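Local coordinates for protein glutathione transferase gst1-6 (Anopheles dirus, PDB 1V2A) that probably conjugates glutathione to electrophilic halide compounds, releasing the halide, and works as a homodimer in xenobiotic detoxification, at residues Thr80-Pro83 against Val88-Val91; Asn93-Phe98 against Thr140-Ala145; Arg183-Ala186 against Asp190-Glu193. One frame throughout, in Å; residues are numbered along the deposited sequence.

Contact 1 (Thr80-Pro83 against Val88-Val91); sequences TLYP and VRSV
Arg89 turns its side chain back onto the loop and gives hydrogen bonds to two successive carbonyls. Arg89 NH2 reaches Tyr82 O at 2.7 Å. This oxygen lies close to the guanidinium plane, but the donor stands well above the carbonyl plane. Arg89 NE reaches Pro83 O, also at 2.7 Å. That bond is more bent, with an angle of 130° at the hydrogen, and it is tilted from both planes.

The second kind of contact is flat against flat. The Tyr82 ring and the Arg89 guanidinium are only 17° from parallel. Tyr82 CE2 sits over the middle of the guanidinium, 3.1 Å from Arg89 CZ. The overlap is offset, since Arg89 NE falls toward the rim of the ring. The Arg89 chain bends at chi3 (-69°), which turns its flat end over the ring while NE and NH2 stay directed at the carbonyls. Tyr82 OH bonds elsewhere, to Asn93 on the same helix as Arg89.

The apolar part is small. Pro83 CB meets Val88 CG1 at 3.8 Å.

The segment Thr80-Pro83 belongs to the linker between the thioredoxin-like N-terminal domain and the helical C-terminal domain. Arg89 also packs on Arg89 of the second subunit. Two carbonyls and the ring fix the guanidinium in rotation. Those carbonyl dipoles probably ease its positive charge, and Glu73 of the second subunit, at long, weak ion-pair range, may share in balancing it.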
loop_
_atom_site.group_PDB
_atom_site.type_symbol
_atom_site.label_atom_id
_atom_site.label_comp_id
_atom_site.label_asym_id
_atom_site.label_seq_id
_atom_site.Cartn_x
_atom_site.Cartn_y
_atom_site.Cartn_z
ATOM N N THR B 80 12.342 14.155 -10.555
ATOM C CA THR B 80 12.172 14.917 -9.321
ATOM C C THR B 80 10.930 14.479 -8.544
ATOM O O THR B 80 10.958 14.416 -7.317
ATOM C CB THR B 80 12.064 16.437 -9.609
ATOM O OG1 THR B 80 10.913 16.688 -10.422
ATOM C CG2 THR B 80 13.306 16.936 -10.341
ATOM N N LEU B 81 9.844 14.184 -9.255
ATOM C CA LEU B 81 8.609 13.739 -8.609
ATOM C C LEU B 81 8.797 12.351 -8.008
ATOM O O LEU B 81 8.055 11.944 -7.117
ATOM C CB LEU B 81 7.446 13.705 -9.609
ATOM C CG LEU B 81 6.931 15.041 -10.157
ATOM C CD1 LEU B 81 5.734 14.799 -11.070
ATOM C CD2 LEU B 81 6.553 15.951 -8.996
ATOM N N TYR B 82 9.787 11.624 -8.515
ATOM C CA TYR B 82 10.089 10.294 -8.014
ATOM C C TYR B 82 11.597 10.029 -8.143
ATOM O O TYR B 82 12.045 9.261 -8.994
ATOM C CB TYR B 82 9.280 9.243 -8.775
ATOM C CG TYR B 82 9.256 7.893 -8.096
ATOM C CD1 TYR B 82 8.778 7.756 -6.789
ATOM C CD2 TYR B 82 9.724 6.754 -8.748
ATOM C CE1 TYR B 82 8.771 6.515 -6.150
ATOM C CE2 TYR B 82 9.718 5.512 -8.121
ATOM C CZ TYR B 82 9.242 5.396 -6.822
ATOM O OH TYR B 82 9.239 4.157 -6.205
ATOM N N PRO B 83 12.400 10.675 -7.284
ATOM C CA PRO B 83 13.859 10.556 -7.252
ATOM C C PRO B 83 14.425 9.132 -7.325
ATOM O O PRO B 83 13.921 8.205 -6.689
ATOM C CB PRO B 83 14.224 11.258 -5.948
ATOM C CG PRO B 83 13.195 12.331 -5.861
ATOM C CD PRO B 83 11.930 11.604 -6.240
ATOM N N VAL B 88 16.510 8.640 -1.025
ATOM C CA VAL B 88 15.354 9.528 -1.081
ATOM C C VAL B 88 14.094 8.735 -1.393
ATOM O O VAL B 88 13.074 8.878 -0.718
ATOM C CB VAL B 88 15.520 10.611 -2.168
ATOM C CG1 VAL B 88 14.286 11.502 -2.204
ATOM C CG2 VAL B 88 16.769 11.439 -1.893
ATOM N N ARG B 89 14.184 7.894 -2.418
ATOM C CA ARG B 89 13.065 7.069 -2.853
ATOM C C ARG B 89 12.472 6.189 -1.758
ATOM O O ARG B 89 11.295 5.839 -1.818
ATOM C CB ARG B 89 13.484 6.198 -4.042
ATOM C CG ARG B 89 12.345 5.366 -4.600
ATOM C CD ARG B 89 12.649 4.812 -5.977
ATOM N NE ARG B 89 12.703 5.863 -6.987
ATOM C CZ ARG B 89 12.837 5.641 -8.292
ATOM N NH1 ARG B 89 12.929 4.402 -8.747
ATOM N NH2 ARG B 89 12.871 6.658 -9.141
ATOM N N SER B 90 13.272 5.827 -0.757
ATOM C CA SER B 90 12.763 4.995 0.326
ATOM C C SER B 90 11.747 5.775 1.148
ATOM O O SER B 90 10.762 5.209 1.617
ATOM C CB SER B 90 13.899 4.481 1.232
ATOM O OG SER B 90 14.615 5.533 1.854
ATOM N N VAL B 91 11.967 7.074 1.304
ATOM C CA VAL B 91 11.037 7.894 2.078
ATOM C C VAL B 91 9.723 8.051 1.314
ATOM O O VAL B 91 8.642 7.914 1.883
ATOM C CB VAL B 91 11.607 9.295 2.361
ATOM C CG1 VAL B 91 10.796 9.959 3.459
ATOM C CG2 VAL B 91 13.071 9.201 2.754
#

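Contact 2 (Asn93-Phe98 against Thr140-Ala145); sequences NQRLFF and TERAYA
Arg95 reaches from its helix to the segment Thr140-Ala145 and meets it at three polar points. NE of Arg95 gives a hydrogen bond to Ala145 O at 2.7 Å, with an angle of 153° at the hydrogen. The carbonyl lies at the edge of the guanidinium, near its plane. NH2 of Arg95 forms a salt bridge with Glu141 OE2 at 3.0 Å. Its hydrogen bond is weak and bent, and the carboxylate plane is turned 62° from the guanidinium. Arg142 NH1 stands 3.3 Å from Arg95 NH2. Both are donors, so they do not bond.

Water 1, with the carboxylate of Glu141, probably eases this meeting of like charges. It accepts from Arg95 NH2 at 3.1 Å and from Arg142 NH1 at 2.6 Å. It probably donates to Tyr144 O, so it links Arg95 to the turn and to Arg142.

Bends at chi2 and chi3 of Arg95 direct NE at Ala145 O and NH2 at Glu141. Phe138 makes a cation-pi contact with Arg95 and also meets the Phe98 ring edge to face. Ala145 N is held by Asp154.

The contact lies in the all-helical C-terminal domain. It joins helix 86-115 to the end of helix 122-141 and the loop beyond it. Ala145 packs on helix 152-162, Leu96 on helix 64-75, and Arg95 also touches Trp62, at the end of strand 59-62 of the second subunit.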
loop_
_atom_site.group_PDB
_atom_site.type_symbol
_atom_site.label_atom_id
_atom_site.label_comp_id
_atom_site.label_asym_id
_atom_site.label_seq_id
_atom_site.Cartn_x
_atom_site.Cartn_y
_atom_site.Cartn_z
ATOM N N ASN B 93 8.537 6.085 -1.050
ATOM C CA ASN B 93 7.866 4.790 -1.008
ATOM C C ASN B 93 7.204 4.550 0.331
ATOM O O ASN B 93 6.052 4.117 0.384
ATOM C CB ASN B 93 8.844 3.653 -1.288
ATOM C CG ASN B 93 9.091 3.463 -2.762
ATOM O OD1 ASN B 93 8.372 4.011 -3.596
ATOM N ND2 ASN B 93 10.100 2.676 -3.093
ATOM N N GLN B 94 7.927 4.827 1.414
ATOM C CA GLN B 94 7.373 4.625 2.745
ATOM C C GLN B 94 6.146 5.502 2.970
ATOM O O GLN B 94 5.133 5.027 3.488
ATOM C CB GLN B 94 8.425 4.907 3.814
ATOM C CG GLN B 94 7.893 4.792 5.237
ATOM C CD GLN B 94 7.296 6.090 5.743
ATOM O OE1 GLN B 94 6.124 6.148 6.125
ATOM N NE2 GLN B 94 8.107 7.147 5.747
ATOM N N ARG B 95 6.229 6.773 2.574
ATOM C CA ARG B 95 5.104 7.685 2.748
ATOM C C ARG B 95 3.900 7.224 1.918
ATOM O O ARG B 95 2.748 7.476 2.290
ATOM C CB ARG B 95 5.472 9.113 2.329
ATOM C CG ARG B 95 6.755 9.694 2.918
ATOM C CD ARG B 95 6.750 9.843 4.428
ATOM N NE ARG B 95 7.573 10.977 4.841
ATOM C CZ ARG B 95 8.261 11.046 5.979
ATOM N NH1 ARG B 95 8.243 10.033 6.837
ATOM N NH2 ARG B 95 8.956 12.136 6.266
ATOM N N LEU B 96 4.162 6.569 0.785
ATOM C CA LEU B 96 3.076 6.084 -0.056
ATOM C C LEU B 96 2.370 4.913 0.632
ATOM O O LEU B 96 1.152 4.797 0.565
ATOM C CB LEU B 96 3.595 5.637 -1.434
ATOM C CG LEU B 96 4.080 6.689 -2.441
ATOM C CD1 LEU B 96 4.676 5.993 -3.661
ATOM C CD2 LEU B 96 2.933 7.591 -2.865
ATOM N N PHE B 97 3.132 4.040 1.283
ATOM C CA PHE B 97 2.533 2.909 1.975
ATOM C C PHE B 97 1.880 3.370 3.262
ATOM O O PHE B 97 1.008 2.699 3.816
ATOM C CB PHE B 97 3.568 1.804 2.223
ATOM C CG PHE B 97 3.866 0.991 0.989
ATOM C CD1 PHE B 97 4.922 1.330 0.152
ATOM C CD2 PHE B 97 3.042 -0.069 0.629
ATOM C CE1 PHE B 97 5.159 0.623 -1.034
ATOM C CE2 PHE B 97 3.262 -0.780 -0.553
ATOM C CZ PHE B 97 4.326 -0.433 -1.388
ATOM N N PHE B 98 2.299 4.545 3.710
ATOM C CA PHE B 98 1.738 5.176 4.894
ATOM C C PHE B 98 0.336 5.652 4.501
ATOM O O PHE B 98 -0.620 5.551 5.271
ATOM C CB PHE B 98 2.595 6.384 5.285
ATOM C CG PHE B 98 1.902 7.343 6.206
ATOM C CD1 PHE B 98 1.711 7.026 7.546
ATOM C CD2 PHE B 98 1.419 8.557 5.728
ATOM C CE1 PHE B 98 1.048 7.908 8.395
ATOM C CE2 PHE B 98 0.760 9.437 6.564
ATOM C CZ PHE B 98 0.572 9.117 7.898
ATOM N N THR B 140 6.984 18.627 8.873
ATOM C CA THR B 140 7.660 19.593 9.734
ATOM C C THR B 140 9.154 19.354 9.536
ATOM O O THR B 140 9.946 20.302 9.455
ATOM C CB THR B 140 7.344 19.395 11.227
ATOM O OG1 THR B 140 7.926 18.165 11.677
ATOM C CG2 THR B 140 5.855 19.367 11.461
ATOM N N GLU B 141 9.534 18.081 9.459
ATOM C CA GLU B 141 10.928 17.729 9.254
ATOM C C GLU B 141 11.362 18.244 7.878
ATOM O O GLU B 141 12.541 18.510 7.642
ATOM C CB GLU B 141 11.113 16.215 9.370
ATOM C CG GLU B 141 10.211 15.390 8.477
ATOM C CD GLU B 141 10.265 13.904 8.807
ATOM O OE1 GLU B 141 11.377 13.337 8.851
ATOM O OE2 GLU B 141 9.194 13.299 9.017
ATOM N N ARG B 142 10.392 18.390 6.977
ATOM C CA ARG B 142 10.649 18.924 5.643
ATOM C C ARG B 142 9.405 19.685 5.199
ATOM O O ARG B 142 8.325 19.505 5.766
ATOM C CB ARG B 142 10.948 17.817 4.621
ATOM C CG ARG B 142 11.997 16.808 5.033
ATOM C CD ARG B 142 12.573 16.103 3.809
ATOM N NE ARG B 142 13.339 14.913 4.167
ATOM C CZ ARG B 142 12.798 13.776 4.606
ATOM N NH1 ARG B 142 11.478 13.661 4.748
ATOM N NH2 ARG B 142 13.580 12.744 4.902
ATOM N N ALA B 143 9.562 20.533 4.189
ATOM C CA ALA B 143 8.453 21.322 3.665
ATOM C C ALA B 143 7.477 20.447 2.893
ATOM O O ALA B 143 6.307 20.802 2.742
ATOM C CB ALA B 143 8.981 22.431 2.765
ATOM N N TYR B 144 7.961 19.307 2.401
ATOM C CA TYR B 144 7.120 18.375 1.641
ATOM C C TYR B 144 7.000 16.981 2.272
ATOM O O TYR B 144 7.785 16.610 3.151
ATOM C CB TYR B 144 7.627 18.254 0.202
ATOM C CG TYR B 144 7.652 19.570 -0.541
ATOM C CD1 TYR B 144 8.745 20.429 -0.440
ATOM C CD2 TYR B 144 6.573 19.964 -1.333
ATOM C CE1 TYR B 144 8.771 21.656 -1.117
ATOM C CE2 TYR B 144 6.579 21.178 -2.006
ATOM C CZ TYR B 144 7.685 22.023 -1.897
ATOM O OH TYR B 144 7.711 23.227 -2.576
ATOM N N ALA B 145 6.017 16.216 1.799
ATOM C CA ALA B 145 5.730 14.883 2.320
ATOM C C ALA B 145 6.905 13.929 2.501
ATOM O O ALA B 145 7.036 13.309 3.562
ATOM C CB ALA B 145 4.655 14.214 1.466
HETATM O O HOH W 1 9.319 15.059 5.230
#

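Contact 3 (Arg183-Ala186 against Asp190-Glu193); sequences RVRA and DYEE
Arg185 touches Tyr191 with both its aliphatic stem and its charged end. Near the backbone, CB of Arg185 lies over one face of the ring, 3.8 Å from the centroid of the Tyr191 ring and 17° off the ring normal. This is a CH-pi contact, displaced a little toward the rim on the CD2 side. At the far end, NH1 of Arg185 points at Tyr191 OH. The bond is weak, because Arg185 NH1 and Tyr191 OH are 3.4 Å apart. It is nearly straight, however, at 167°, and the hydroxyl oxygen lies in the guanidinium plane. The ring and the guanidinium are steeply tilted against each other, so they do not stack. The approach of Arg185 CD to the ring rim is too short in the model and is doubtful.

The two residues sit at a corner where a short loop joins two helices of the C-terminal domain. Arg185 belongs to the last turn of helix 175-185, and Tyr191 opens helix 191-206, which the chain enters through Asp190 at the N-cap position.

Tyr191 holds CG opposite its backbone N (chi1 -171°), which swings the ring to Arg185. Arg185 sends CG away from its own carbonyl carbon and crosses the ring obliquely, so that NH1 ends near the hydroxyl. Helix 152-162 also borders Arg185, through Leu158 and Thr162. Glu182 makes a long, weak ion pair with Arg185 NH2.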
loop_
_atom_site.group_PDB
_atom_site.type_symbol
_atom_site.label_atom_id
_atom_site.label_comp_id
_atom_site.label_asym_id
_atom_site.label_seq_id
_atom_site.Cartn_x
_atom_site.Cartn_y
_atom_site.Cartn_z
ATOM N N ARG B 183 1.029 24.869 0.119
ATOM C CA ARG B 183 2.249 24.690 -0.663
ATOM C C ARG B 183 2.030 23.779 -1.865
ATOM O O ARG B 183 2.354 24.136 -2.999
ATOM C CB ARG B 183 3.366 24.089 0.208
ATOM C CG ARG B 183 4.373 25.090 0.749
ATOM C CD ARG B 183 5.669 24.412 1.197
ATOM N NE ARG B 183 5.478 23.579 2.378
ATOM C CZ ARG B 183 5.238 24.057 3.593
ATOM N NH1 ARG B 183 5.165 25.363 3.790
ATOM N NH2 ARG B 183 5.058 23.227 4.609
ATOM N N VAL B 184 1.482 22.596 -1.612
ATOM C CA VAL B 184 1.251 21.622 -2.669
ATOM C C VAL B 184 0.256 22.077 -3.721
ATOM O O VAL B 184 0.521 21.983 -4.918
ATOM C CB VAL B 184 0.779 20.280 -2.081
ATOM C CG1 VAL B 184 0.422 19.311 -3.198
ATOM C CG2 VAL B 184 1.872 19.705 -1.209
ATOM N N ARG B 185 -0.889 22.572 -3.276
ATOM C CA ARG B 185 -1.914 23.020 -4.211
ATOM C C ARG B 185 -1.424 24.210 -5.040
ATOM O O ARG B 185 -1.772 24.348 -6.215
ATOM C CB ARG B 185 -3.182 23.355 -3.433
ATOM C CG ARG B 185 -3.498 22.259 -2.432
ATOM C CD ARG B 185 -4.946 22.212 -2.019
ATOM N NE ARG B 185 -5.166 22.711 -0.675
ATOM C CZ ARG B 185 -6.120 22.264 0.126
ATOM N NH1 ARG B 185 -6.931 21.307 -0.292
ATOM N NH2 ARG B 185 -6.256 22.770 1.345
ATOM N N ALA B 186 -0.596 25.056 -4.431
ATOM C CA ALA B 186 -0.051 26.210 -5.132
ATOM C C ALA B 186 0.880 25.711 -6.227
ATOM O O ALA B 186 1.265 26.466 -7.112
ATOM C CB ALA B 186 0.711 27.111 -4.171
ATOM N N ASP B 190 -3.479 24.936 -12.100
ATOM C CA ASP B 190 -4.903 25.282 -12.071
ATOM C C ASP B 190 -5.653 24.464 -11.026
ATOM O O ASP B 190 -6.630 23.787 -11.349
ATOM C CB ASP B 190 -5.554 25.042 -13.436
ATOM C CG ASP B 190 -4.845 25.765 -14.559
ATOM O OD1 ASP B 190 -4.475 26.944 -14.375
ATOM O OD2 ASP B 190 -4.673 25.152 -15.635
ATOM N N TYR B 191 -5.212 24.533 -9.775
ATOM C CA TYR B 191 -5.859 23.764 -8.720
ATOM C C TYR B 191 -7.307 24.167 -8.448
ATOM O O TYR B 191 -8.211 23.329 -8.501
ATOM C CB TYR B 191 -5.071 23.869 -7.420
ATOM C CG TYR B 191 -5.582 22.913 -6.372
ATOM C CD1 TYR B 191 -5.393 21.537 -6.504
ATOM C CD2 TYR B 191 -6.279 23.376 -5.264
ATOM C CE1 TYR B 191 -5.883 20.647 -5.555
ATOM C CE2 TYR B 191 -6.778 22.500 -4.314
ATOM C CZ TYR B 191 -6.574 21.134 -4.457
ATOM O OH TYR B 191 -7.028 20.265 -3.483
ATOM N N GLU B 192 -7.516 25.445 -8.143
ATOM C CA GLU B 192 -8.848 25.965 -7.849
ATOM C C GLU B 192 -9.862 25.443 -8.863
ATOM O O GLU B 192 -11.001 25.130 -8.514
ATOM C CB GLU B 192 -8.827 27.495 -7.878
ATOM C CG GLU B 192 -9.932 28.159 -7.066
ATOM C CD GLU B 192 -9.780 27.926 -5.567
ATOM O OE1 GLU B 192 -8.705 28.249 -5.019
ATOM O OE2 GLU B 192 -10.737 27.425 -4.934
ATOM N N GLU B 193 -9.442 25.340 -10.118
ATOM C CA GLU B 193 -10.324 24.851 -11.164
ATOM C C GLU B 193 -10.604 23.368 -10.974
ATOM O O GLU B 193 -11.719 22.911 -11.208
ATOM C CB GLU B 193 -9.709 25.087 -12.543
ATOM C CG GLU B 193 -10.616 24.650 -13.676
ATOM C CD GLU B 193 -12.002 25.269 -13.576
ATOM O OE1 GLU B 193 -12.108 26.512 -13.697
ATOM O OE2 GLU B 193 -12.981 24.513 -13.365
#

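Contacts 1 and 2 follow one another on helix 86-115, with centres 10 Å apart. A probable hydrogen bond joins them, Tyr82 OH to Asn93 OD1 at 2.8 Å, and Val91 CG1 packs on Arg142 NH1 at 4.0 Å. Contact 3 lies farther off, its centre 19 Å from that of contact 2 and 21 Å from that of contact 1. It still reaches contact 2 through Ala143 O and Arg183 NE, 2.9 Å apart. The first two contacts also touch the second subunit. Contact 2 neighbours the ligand pocket through its helix: Leu96 packs on Tyr65, which lines the glutathione sulfonic acid pocket, and Phe97 stacks on Tyr65 of the second subunit.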